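Local coordinates for protein peroxinectin A (Dictyostelium discoideum, PDB 6ERC) that uses hydrogen peroxide at its heme to oxidise phenolic donors to phenolic radicals, and acts as a peroxidase on iodide and thiocyanate, at residues N38-I43 against S92-V97; M114-T119 against A380-Q385; K34-G39 against V132-G137. One frame throughout, in Å; residues are numbered along the deposited sequence.

Interaction 1: residues N38-I43 against S92-V97. With NAG (2-acetamido-2-deoxy-beta-D-glucopyranose), chain C.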
loop_
_atom_site.group_PDB
_atom_site.type_symbol
_atom_site.label_atom_id
_atom_site.label_comp_id
_atom_site.label_asym_id
_atom_site.label_seq_id
_atom_site.Cartn_x
_atom_site.Cartn_y
_atom_site.Cartn_z
ATOM N N ASN A 38 -25.309 -0.379 -6.790
ATOM C CA ASN A 38 -25.725 0.378 -7.965
ATOM C C ASN A 38 -26.069 1.829 -7.648
ATOM O O ASN A 38 -26.107 2.654 -8.568
ATOM C CB ASN A 38 -26.921 -0.308 -8.625
ATOM C CG ASN A 38 -26.568 -1.665 -9.193
ATOM O OD1 ASN A 38 -25.463 -1.869 -9.698
ATOM N ND2 ASN A 38 -27.504 -2.604 -9.107
ATOM N N GLY A 39 -26.327 2.159 -6.385
ATOM C CA GLY A 39 -26.579 3.535 -6.001
ATOM C C GLY A 39 -25.566 4.039 -4.997
ATOM O O GLY A 39 -24.405 3.621 -5.021
ATOM N N PHE A 40 -25.987 4.958 -4.107
ATOM C CA PHE A 40 -25.139 5.371 -3.000
ATOM C C PHE A 40 -25.417 4.495 -1.781
ATOM O O PHE A 40 -26.529 3.987 -1.618
ATOM C CB PHE A 40 -25.396 6.832 -2.633
ATOM C CG PHE A 40 -25.222 7.805 -3.773
ATOM C CD1 PHE A 40 -24.502 7.465 -4.906
ATOM C CD2 PHE A 40 -25.778 9.072 -3.696
ATOM C CE1 PHE A 40 -24.346 8.374 -5.944
ATOM C CE2 PHE A 40 -25.626 9.980 -4.728
ATOM C CZ PHE A 40 -24.909 9.631 -5.851
ATOM N N PRO A 41 -24.443 4.284 -0.898
ATOM C CA PRO A 41 -24.742 3.583 0.356
ATOM C C PRO A 41 -25.606 4.437 1.270
ATOM O O PRO A 41 -25.466 5.662 1.319
ATOM C CB PRO A 41 -23.360 3.333 0.972
ATOM C CG PRO A 41 -22.391 3.525 -0.136
ATOM C CD PRO A 41 -23.002 4.525 -1.058
ATOM N N ASN A 42 -26.504 3.781 1.997
ATOM C CA ASN A 42 -27.383 4.469 2.940
ATOM C C ASN A 42 -26.586 4.765 4.204
ATOM O O ASN A 42 -26.442 3.907 5.076
ATOM C CB ASN A 42 -28.615 3.625 3.243
ATOM C CG ASN A 42 -29.554 4.296 4.225
ATOM O OD1 ASN A 42 -29.565 5.521 4.356
ATOM N ND2 ASN A 42 -30.349 3.495 4.926
ATOM N N ILE A 43 -26.057 5.981 4.301
ATOM C CA ILE A 43 -25.220 6.396 5.421
ATOM C C ILE A 43 -26.004 7.409 6.241
ATOM O O ILE A 43 -26.470 8.422 5.705
ATOM C CB ILE A 43 -23.885 6.993 4.945
ATOM C CG1 ILE A 43 -23.153 6.019 4.016
ATOM C CG2 ILE A 43 -23.007 7.364 6.138
ATOM C CD1 ILE A 43 -22.796 4.692 4.651
ATOM N N SER A 92 -20.135 6.466 -10.274
ATOM C CA SER A 92 -19.814 7.690 -9.551
ATOM C C SER A 92 -20.662 7.820 -8.289
ATOM O O SER A 92 -21.895 7.825 -8.357
ATOM C CB SER A 92 -20.022 8.898 -10.461
ATOM O OG SER A 92 -19.737 10.102 -9.776
ATOM N N TRP A 93 -19.994 7.923 -7.138
ATOM C CA TRP A 93 -20.603 8.353 -5.880
ATOM C C TRP A 93 -19.781 9.534 -5.375
ATOM O O TRP A 93 -18.926 9.378 -4.491
ATOM C CB TRP A 93 -20.641 7.230 -4.846
ATOM C CG TRP A 93 -21.125 7.682 -3.490
ATOM C CD1 TRP A 93 -21.994 8.703 -3.225
ATOM C CD2 TRP A 93 -20.753 7.136 -2.217
ATOM N NE1 TRP A 93 -22.189 8.821 -1.872
ATOM C CE2 TRP A 93 -21.440 7.872 -1.230
ATOM C CE3 TRP A 93 -19.909 6.097 -1.817
ATOM C CZ2 TRP A 93 -21.307 7.601 0.131
ATOM C CZ3 TRP A 93 -19.779 5.831 -0.466
ATOM C CH2 TRP A 93 -20.474 6.577 0.491
ATOM N N PRO A 94 -20.011 10.732 -5.912
ATOM C CA PRO A 94 -19.143 11.869 -5.583
ATOM C C PRO A 94 -19.070 12.133 -4.087
ATOM O O PRO A 94 -19.951 11.758 -3.310
ATOM C CB PRO A 94 -19.799 13.042 -6.324
ATOM C CG PRO A 94 -20.581 12.405 -7.425
ATOM C CD PRO A 94 -21.064 11.102 -6.874
ATOM N N ILE A 95 -17.983 12.786 -3.690
ATOM C CA ILE A 95 -17.780 13.194 -2.305
ATOM C C ILE A 95 -18.367 14.585 -2.131
ATOM O O ILE A 95 -17.907 15.544 -2.759
ATOM C CB ILE A 95 -16.292 13.177 -1.929
ATOM C CG1 ILE A 95 -15.697 11.810 -2.259
ATOM C CG2 ILE A 95 -16.114 13.539 -0.456
ATOM C CD1 ILE A 95 -14.283 11.578 -1.744
ATOM N N LYS A 96 -19.382 14.694 -1.279
ATOM C CA LYS A 96 -20.035 15.974 -1.054
ATOM C C LYS A 96 -19.150 16.875 -0.201
ATOM O O LYS A 96 -18.584 16.439 0.806
ATOM C CB LYS A 96 -21.390 15.764 -0.380
ATOM C CG LYS A 96 -22.455 15.184 -1.299
ATOM C CD LYS A 96 -23.811 15.109 -0.610
ATOM C CE LYS A 96 -24.902 14.675 -1.578
ATOM N NZ LYS A 96 -26.207 14.451 -0.896
ATOM N N VAL A 97 -19.022 18.130 -0.615
ATOM C CA VAL A 97 -18.274 19.140 0.122
ATOM C C VAL A 97 -19.266 19.935 0.969
ATOM O O VAL A 97 -20.214 20.503 0.404
ATOM C CB VAL A 97 -17.495 20.066 -0.822
ATOM C CG1 VAL A 97 -16.778 21.163 -0.038
ATOM C CG2 VAL A 97 -16.504 19.262 -1.651
HETATM C C1 NAG C . -31.219 3.747 5.917
HETATM C C2 NAG C . -32.553 3.166 5.454
HETATM C C3 NAG C . -33.641 3.437 6.493
HETATM C C4 NAG C . -33.201 2.960 7.871
HETATM C C5 NAG C . -31.841 3.553 8.228
HETATM C C6 NAG C . -31.287 3.025 9.531
HETATM C C7 NAG C . -32.921 2.998 3.030
HETATM C C8 NAG C . -33.352 3.725 1.790
HETATM N N2 NAG C . -32.934 3.711 4.162
HETATM O O3 NAG C . -34.840 2.769 6.112
HETATM O O4 NAG C . -34.159 3.349 8.850
HETATM O O5 NAG C . -30.885 3.222 7.207
HETATM O O6 NAG C . -29.865 3.084 9.558
HETATM O O7 NAG C . -32.582 1.817 3.009
#

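Interaction 2: residues M114-T119 against A380-Q385. With HEM (protoporphyrin IX containing Fe), chain F.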
loop_
_atom_site.group_PDB
_atom_site.type_symbol
_atom_site.label_atom_id
_atom_site.label_comp_id
_atom_site.label_asym_id
_atom_site.label_seq_id
_atom_site.Cartn_x
_atom_site.Cartn_y
_atom_site.Cartn_z
ATOM N N MET A 114 -16.076 16.407 -4.811
ATOM C CA MET A 114 -14.802 15.848 -5.232
ATOM C C MET A 114 -15.056 14.509 -5.909
ATOM O O MET A 114 -15.886 13.719 -5.449
ATOM C CB MET A 114 -13.855 15.665 -4.046
ATOM C CG MET A 114 -13.393 16.969 -3.428
ATOM S SD MET A 114 -12.329 16.717 -1.999
ATOM C CE MET A 114 -13.516 16.127 -0.797
ATOM N N ASN A 115 -14.350 14.264 -7.008
ATOM C CA ASN A 115 -14.553 13.040 -7.771
ATOM C C ASN A 115 -14.368 11.813 -6.887
ATOM O O ASN A 115 -13.420 11.735 -6.101
ATOM C CB ASN A 115 -13.575 12.986 -8.947
ATOM C CG ASN A 115 -13.817 14.086 -9.956
ATOM O OD1 ASN A 115 -13.524 15.256 -9.701
ATOM N ND2 ASN A 115 -14.351 13.715 -11.115
ATOM N N TYR A 116 -15.285 10.856 -7.014
ATOM C CA TYR A 116 -15.094 9.534 -6.432
ATOM C C TYR A 116 -15.876 8.519 -7.247
ATOM O O TYR A 116 -17.045 8.748 -7.576
ATOM C CB TYR A 116 -15.540 9.480 -4.970
ATOM C CG TYR A 116 -15.412 8.100 -4.360
ATOM C CD1 TYR A 116 -16.424 7.159 -4.502
ATOM C CD2 TYR A 116 -14.276 7.736 -3.648
ATOM C CE1 TYR A 116 -16.310 5.902 -3.952
ATOM C CE2 TYR A 116 -14.156 6.479 -3.092
ATOM C CZ TYR A 116 -15.174 5.567 -3.247
ATOM O OH TYR A 116 -15.059 4.313 -2.696
ATOM N N PHE A 117 -15.230 7.400 -7.555
ATOM C CA PHE A 117 -15.839 6.315 -8.308
ATOM C C PHE A 117 -15.771 5.044 -7.479
ATOM O O PHE A 117 -14.723 4.724 -6.912
ATOM C CB PHE A 117 -15.139 6.127 -9.649
ATOM C CG PHE A 117 -15.369 7.255 -10.606
ATOM C CD1 PHE A 117 -14.579 8.391 -10.560
ATOM C CD2 PHE A 117 -16.381 7.185 -11.546
ATOM C CE1 PHE A 117 -14.794 9.436 -11.441
ATOM C CE2 PHE A 117 -16.600 8.224 -12.429
ATOM C CZ PHE A 117 -15.807 9.352 -12.377
ATOM N N ARG A 118 -16.888 4.331 -7.406
ATOM C CA ARG A 118 -16.974 3.173 -6.531
ATOM C C ARG A 118 -16.143 2.020 -7.080
ATOM O O ARG A 118 -15.942 1.883 -8.290
ATOM C CB ARG A 118 -18.432 2.746 -6.355
ATOM C CG ARG A 118 -19.302 3.816 -5.702
ATOM C CD ARG A 118 -20.671 3.279 -5.308
ATOM N NE ARG A 118 -20.591 2.306 -4.222
ATOM C CZ ARG A 118 -21.645 1.788 -3.597
ATOM N NH1 ARG A 118 -22.872 2.150 -3.941
ATOM N NH2 ARG A 118 -21.472 0.909 -2.621
ATOM N N THR A 119 -15.655 1.189 -6.165
ATOM C CA THR A 119 -14.781 0.085 -6.532
ATOM C C THR A 119 -15.514 -0.942 -7.381
ATOM O O THR A 119 -16.696 -1.219 -7.169
ATOM C CB THR A 119 -14.227 -0.582 -5.276
ATOM O OG1 THR A 119 -13.619 0.416 -4.450
ATOM C CG2 THR A 119 -13.189 -1.639 -5.641
ATOM N N ALA A 380 -8.131 11.452 3.272
ATOM C CA ALA A 380 -8.956 11.035 4.400
ATOM C C ALA A 380 -10.393 10.787 3.956
ATOM O O ALA A 380 -10.994 9.765 4.302
ATOM C CB ALA A 380 -8.905 12.090 5.503
ATOM N N SER A 381 -10.957 11.714 3.178
ATOM C CA SER A 381 -12.319 11.538 2.684
ATOM C C SER A 381 -12.424 10.325 1.771
ATOM O O SER A 381 -13.379 9.545 1.869
ATOM C CB SER A 381 -12.780 12.797 1.949
ATOM O OG SER A 381 -12.749 13.926 2.801
ATOM N N ARG A 382 -11.454 10.149 0.870
ATOM C CA ARG A 382 -11.481 8.998 -0.027
ATOM C C ARG A 382 -11.505 7.692 0.756
ATOM O O ARG A 382 -12.187 6.737 0.366
ATOM C CB ARG A 382 -10.281 9.037 -0.973
ATOM C CG ARG A 382 -10.371 10.125 -2.036
ATOM C CD ARG A 382 -9.340 9.934 -3.145
ATOM N NE ARG A 382 -9.694 8.845 -4.057
ATOM C CZ ARG A 382 -10.574 8.951 -5.051
ATOM N NH1 ARG A 382 -11.205 10.099 -5.269
ATOM N NH2 ARG A 382 -10.831 7.904 -5.829
ATOM N N ASN A 383 -10.778 7.633 1.872
ATOM C CA ASN A 383 -10.779 6.423 2.685
ATOM C C ASN A 383 -12.149 6.184 3.306
ATOM O O ASN A 383 -12.683 5.071 3.242
ATOM C CB ASN A 383 -9.702 6.517 3.764
ATOM C CG ASN A 383 -8.302 6.598 3.182
ATOM O OD1 ASN A 383 -8.016 6.010 2.141
ATOM N ND2 ASN A 383 -7.425 7.332 3.852
ATOM N N LEU A 384 -12.737 7.220 3.911
ATOM C CA LEU A 384 -14.074 7.087 4.483
ATOM C C LEU A 384 -15.074 6.633 3.430
ATOM O O LEU A 384 -15.876 5.723 3.669
ATOM C CB LEU A 384 -14.512 8.412 5.105
ATOM C CG LEU A 384 -14.161 8.646 6.577
ATOM C CD1 LEU A 384 -14.890 7.661 7.484
ATOM C CD2 LEU A 384 -12.663 8.569 6.805
ATOM N N GLN A 385 -15.041 7.255 2.252
ATOM C CA GLN A 385 -15.903 6.815 1.160
ATOM C C GLN A 385 -15.690 5.339 0.854
ATOM O O GLN A 385 -16.652 4.571 0.739
ATOM C CB GLN A 385 -15.637 7.655 -0.085
ATOM C CG GLN A 385 -16.094 9.082 0.035
ATOM C CD GLN A 385 -17.593 9.232 -0.126
ATOM O OE1 GLN A 385 -18.289 9.638 0.802
ATOM N NE2 GLN A 385 -18.096 8.905 -1.311
HETATM C CHA HEM F . -4.739 3.425 -1.140
HETATM C CHB HEM F . -2.162 7.460 -1.810
HETATM C CHC HEM F . 1.015 5.965 1.557
HETATM C CHD HEM F . -1.709 2.047 2.387
HETATM C C1A HEM F . -4.349 4.670 -1.563
HETATM C C2A HEM F . -5.099 5.538 -2.437
HETATM C C3A HEM F . -4.395 6.658 -2.626
HETATM C C4A HEM F . -3.166 6.529 -1.876
HETATM C CMA HEM F . -4.793 7.875 -3.489
HETATM C CAA HEM F . -6.482 5.199 -3.017
HETATM C CBA HEM F . -7.477 6.150 -2.368
HETATM C CGA HEM F . -8.860 5.556 -2.416
HETATM O O1A HEM F . -9.085 4.487 -1.793
HETATM O O2A HEM F . -9.747 6.160 -3.071
HETATM C C1B HEM F . -1.075 7.387 -0.972
HETATM C C2B HEM F . -0.019 8.366 -0.904
HETATM C C3B HEM F . 0.866 7.957 0.021
HETATM C C4B HEM F . 0.390 6.703 0.570
HETATM C CMB HEM F . 0.004 9.627 -1.791
HETATM C CAB HEM F . 2.175 8.629 0.498
HETATM C CBB HEM F . 2.585 9.825 0.063
HETATM C C1C HEM F . 0.558 4.779 2.088
HETATM C C2C HEM F . 1.195 4.001 3.137
HETATM C C3C HEM F . 0.433 2.908 3.364
HETATM C C4C HEM F . -0.696 2.979 2.463
HETATM C CMC HEM F . 2.510 4.457 3.805
HETATM C CAC HEM F . 0.572 1.714 4.345
HETATM C CBC HEM F . 1.569 1.524 5.212
HETATM C C1D HEM F . -2.738 2.058 1.477
HETATM C C2D HEM F . -3.712 1.008 1.287
HETATM C C3D HEM F . -4.548 1.401 0.321
HETATM C C4D HEM F . -4.126 2.698 -0.147
HETATM C CMD HEM F . -3.763 -0.303 2.098
HETATM C CAD HEM F . -5.744 0.628 -0.262
HETATM C CBD HEM F . -5.139 -0.374 -1.240
HETATM C CGD HEM F . -6.052 -0.605 -2.420
HETATM O O1D HEM F . -5.985 0.193 -3.389
HETATM O O2D HEM F . -6.842 -1.583 -2.409
HETATM N NA HEM F . -3.170 5.306 -1.240
HETATM N NB HEM F . -0.798 6.386 -0.062
HETATM N NC HEM F . -0.591 4.122 1.702
HETATM N ND HEM F . -3.021 3.072 0.584
HETATM FE FE HEM F . -1.893 4.680 0.227
#

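Interaction 3: residues K34-G39 against V132-G137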
loop_
_atom_site.group_PDB
_atom_site.type_symbol
_atom_site.label_atom_id
_atom_site.label_comp_id
_atom_site.label_asym_id
_atom_site.label_seq_id
_atom_site.Cartn_x
_atom_site.Cartn_y
_atom_site.Cartn_z
ATOM N N LYS A 34 -25.175 -3.429 4.219
ATOM C CA LYS A 34 -25.646 -3.101 2.879
ATOM C C LYS A 34 -25.014 -1.805 2.391
ATOM O O LYS A 34 -25.087 -0.770 3.060
ATOM C CB LYS A 34 -27.173 -2.983 2.873
ATOM C CG LYS A 34 -27.893 -4.253 3.297
ATOM C CD LYS A 34 -29.343 -4.273 2.821
ATOM C CE LYS A 34 -30.153 -3.123 3.393
ATOM N NZ LYS A 34 -31.586 -3.203 2.978
ATOM N N PHE A 35 -24.383 -1.867 1.219
ATOM C CA PHE A 35 -23.725 -0.708 0.632
ATOM C C PHE A 35 -24.378 -0.244 -0.663
ATOM O O PHE A 35 -23.938 0.759 -1.234
ATOM C CB PHE A 35 -22.233 -1.000 0.392
ATOM C CG PHE A 35 -21.962 -2.315 -0.288
ATOM C CD1 PHE A 35 -22.029 -2.428 -1.666
ATOM C CD2 PHE A 35 -21.619 -3.434 0.452
ATOM C CE1 PHE A 35 -21.776 -3.633 -2.290
ATOM C CE2 PHE A 35 -21.363 -4.642 -0.168
ATOM C CZ PHE A 35 -21.441 -4.741 -1.540
ATOM N N ASN A 36 -25.413 -0.936 -1.137
ATOM C CA ASN A 36 -26.221 -0.483 -2.269
ATOM C C ASN A 36 -25.334 -0.142 -3.472
ATOM O O ASN A 36 -25.202 1.008 -3.888
ATOM C CB ASN A 36 -27.075 0.717 -1.847
ATOM C CG ASN A 36 -28.218 0.981 -2.799
ATOM O OD1 ASN A 36 -29.252 0.323 -2.737
ATOM N ND2 ASN A 36 -28.042 1.950 -3.682
ATOM N N LYS A 37 -24.739 -1.201 -4.027
ATOM C CA LYS A 37 -23.720 -1.056 -5.065
ATOM C C LYS A 37 -24.162 -0.099 -6.168
ATOM O O LYS A 37 -23.472 0.879 -6.476
ATOM C CB LYS A 37 -23.388 -2.428 -5.659
ATOM C CG LYS A 37 -22.248 -2.402 -6.673
ATOM C CD LYS A 37 -22.238 -3.647 -7.551
ATOM C CE LYS A 37 -23.337 -3.620 -8.610
ATOM N NZ LYS A 37 -23.171 -2.494 -9.576
ATOM N N ASN A 38 -25.309 -0.379 -6.790
ATOM C CA ASN A 38 -25.725 0.378 -7.965
ATOM C C ASN A 38 -26.069 1.829 -7.648
ATOM O O ASN A 38 -26.107 2.654 -8.568
ATOM C CB ASN A 38 -26.921 -0.308 -8.625
ATOM C CG ASN A 38 -26.568 -1.665 -9.193
ATOM O OD1 ASN A 38 -25.463 -1.869 -9.698
ATOM N ND2 ASN A 38 -27.504 -2.604 -9.107
ATOM N N GLY A 39 -26.327 2.159 -6.385
ATOM C CA GLY A 39 -26.579 3.535 -6.001
ATOM C C GLY A 39 -25.566 4.039 -4.997
ATOM O O GLY A 39 -24.405 3.621 -5.021
ATOM N N VAL A 132 -23.574 -9.948 2.202
ATOM C CA VAL A 132 -24.841 -9.351 2.606
ATOM C C VAL A 132 -25.724 -9.230 1.375
ATOM O O VAL A 132 -25.243 -9.006 0.262
ATOM C CB VAL A 132 -24.648 -7.973 3.282
ATOM C CG1 VAL A 132 -24.095 -6.943 2.296
ATOM C CG2 VAL A 132 -25.959 -7.492 3.879
ATOM N N VAL A 133 -27.030 -9.383 1.582
ATOM C CA VAL A 133 -27.996 -9.182 0.507
ATOM C C VAL A 133 -28.101 -7.683 0.249
ATOM O O VAL A 133 -28.575 -6.928 1.102
ATOM C CB VAL A 133 -29.361 -9.789 0.854
ATOM C CG1 VAL A 133 -30.420 -9.376 -0.169
ATOM C CG2 VAL A 133 -29.258 -11.306 0.921
ATOM N N ASP A 134 -27.653 -7.249 -0.926
ATOM C CA ASP A 134 -27.747 -5.848 -1.287
ATOM C C ASP A 134 -29.211 -5.413 -1.327
ATOM O O ASP A 134 -30.138 -6.224 -1.297
ATOM C CB ASP A 134 -27.083 -5.600 -2.642
ATOM C CG ASP A 134 -26.768 -4.138 -2.879
ATOM O OD1 ASP A 134 -25.748 -3.660 -2.340
ATOM O OD2 ASP A 134 -27.541 -3.467 -3.597
ATOM N N GLU A 135 -29.409 -4.100 -1.407
ATOM C CA GLU A 135 -30.753 -3.544 -1.396
ATOM C C GLU A 135 -31.519 -3.848 -2.677
ATOM O O GLU A 135 -32.742 -3.682 -2.698
ATOM C CB GLU A 135 -30.665 -2.039 -1.148
ATOM C CG GLU A 135 -29.626 -1.693 -0.073
ATOM C CD GLU A 135 -29.693 -0.262 0.408
ATOM O OE1 GLU A 135 -30.737 0.395 0.211
ATOM O OE2 GLU A 135 -28.686 0.199 0.993
ATOM N N ASP A 136 -30.843 -4.299 -3.732
ATOM C CA ASP A 136 -31.511 -4.759 -4.941
ATOM C C ASP A 136 -31.791 -6.256 -4.917
ATOM O O ASP A 136 -32.262 -6.804 -5.920
ATOM C CB ASP A 136 -30.680 -4.403 -6.178
ATOM C CG ASP A 136 -29.362 -5.160 -6.243
ATOM O OD1 ASP A 136 -29.353 -6.312 -6.727
ATOM O OD2 ASP A 136 -28.333 -4.600 -5.814
ATOM N N GLY A 137 -31.514 -6.927 -3.802
ATOM C CA GLY A 137 -31.839 -8.329 -3.652
ATOM C C GLY A 137 -30.751 -9.295 -4.060
ATOM O O GLY A 137 -31.011 -10.502 -4.118
#

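Interaction 1: residues N38-I43 against S92-V97
Phe40 and Pro41 lie side by side on one face of the Trp93 indole, in a contact without hydrogen bonds between the segments. Starting from its root, Phe40 places CB above the five-membered ring in a CH-pi contact, 4.1 Å from the ring centroid. Its CG lies close to Trp93 CD1, and CD1 of Phe40 comes closer, 3.3 Å from Trp93 CD1, which sits over the phenyl face. The phenyl ring and the five-membered ring of Trp93 form an offset stack, their planes 28° apart and the centroids 4.3 Å from each other. Phe40 CE1 turns an edge to the backbone, 3.5 Å from Ser92 O, while Phe40 CZ ends near Pro94 CD at 4.2 Å. Pro41 takes the other half of the indole: its CD stands almost exactly over the six-membered ring, 3.3 Å from the centroid. Trp93 CG stands anti to the backbone N (chi1 174°), which directs the indole toward the loop. Gln385 of helix 379-390 lies over the opposite indole face, so the ring is sandwiched. With an alanine for Trp93, Phe40 and Pro41 would probably lose the flat surface they rest on, leaving a gap between the loop and Gln385. Asn42, which carries an N-linked sugar, turns away from Trp93. The loop is therefore held to the edge strand by dispersion and CH-pi attraction, with the glycan kept clear of the stack.

Interaction 2: residues M114-T119 against A380-Q385
This is a buried strand-against-helix contact beside the heme, in which Tyr116 of strand 113-124 packs a face against Gln385 and its CD2 rim against Arg382, residues one turn apart on helix 379-390. Gln385 brings CB over one face of the phenol ring, 3.8 Å from the centroid, as a CH-pi contact; its amide stands at a right angle to the ring, with OE1 hydrogen-bonded to Ser48. The hydroxyl of Tyr116 is hydrogen-bonded to Asp389, farther along the same helix, which fixes the ring at its tip. Tyr116 CD2 sits over one face of the Arg382 guanidinium, toward its rim, the two planes 42° apart. With the chain bent at chi3 (75°), NE and NH1 of Arg382 point to different partners. Arg382 NH1 makes a weak hydrogen bond to Asn115 O, 2.9 Å long and met at the guanidinium edge, whereas Arg382 NE donates to O2A of a heme propionate at 2.9 Å, with an N-H...O angle of 136°. The positive charge probably serves the propionate and this carbonyl together. Arg386, on the same helix, and Arg302 also hydrogen-bond the heme. Such arginine grips mark the propionate side of the heme pocket in an animal heme peroxidase.

Interaction 3: residues K34-G39 against V132-G137
Asp134 reaches across to the backbone of Asn36 and Lys37, with Phe35 close beside its carboxylate. Its chi1 of -162° puts CG across from the backbone N and carries OD1 into the opposite loop. There Lys37 N donates to Asp134 OD1 at 3.1 Å in a fairly straight bond (157°), approaching from the syn side but tilted out of the carboxylate plane. Asp134 OD1 also lies over one face of the Phe35 ring, 4.0 Å from Phe35 CE1, and the two side chains run roughly at right angles. Asp134 OD2 turns back to its own loop and accepts a weak, 3.4 Å bond from Asp136 N.

Glu135 meets Asn36 crosswise. The amide and carboxylate planes are 60° apart, and Asn36 OD1 abuts the aliphatic part of the acid, 3.2 Å from Glu135 CB. Asn36 OD1 and Glu135 OE1 are 3.3 Å apart, but both are acceptors and form no bond. Lys34 contributes mainly its methylenes. Lys34 CD passes 3.3 Å from Val133 O, Lys34 CG rests on Val132 CG2, with the two side chains about perpendicular, and Lys34 CE lies against Glu135 CG at 3.8 Å. Lys34 NZ and Glu135 OE1 remain 4.6 Å apart, so their opposite charges would attract without direct contact.

Outside the pair, Tyr140 makes a cation-pi contact with Lys37 and a hydrogen bond with Asp136 OD1, tying both loops to strand 139-144. Two type I beta turns, Asn36-Gly39 and Asp134-Gly137, are thus packed together at the surface. The second belongs to the loop of the beta hairpin formed by strands 113-124 and 139-144, and in it the weak bond from Asp136 N to Asp134 OD2 has the pattern of an Asx turn.

Overall arrangement
Interaction 2 is buried next to the heme, whereas interactions 1 and 3 lie at the surface, on the same side of the molecule. Interactions 1 and 3 hold the same loop, sharing Asn38 and Gly39, but by different means: an aromatic stack and CH-pi contacts in interaction 1, carboxylate-to-backbone bonding and aliphatic packing in interaction 3. Interaction 2 instead combines a ring contact with an arginine charge directed at a propionate. Strands 91-96 and 113-124, neighbours in one sheet, couple interactions 1 and 2, and Gln385 touches the ring of each. Arg118, within the 114-119 segment, hydrogen-bonds Phe35 O and Asn36 O, linking interaction 2 to the loop of interaction 3.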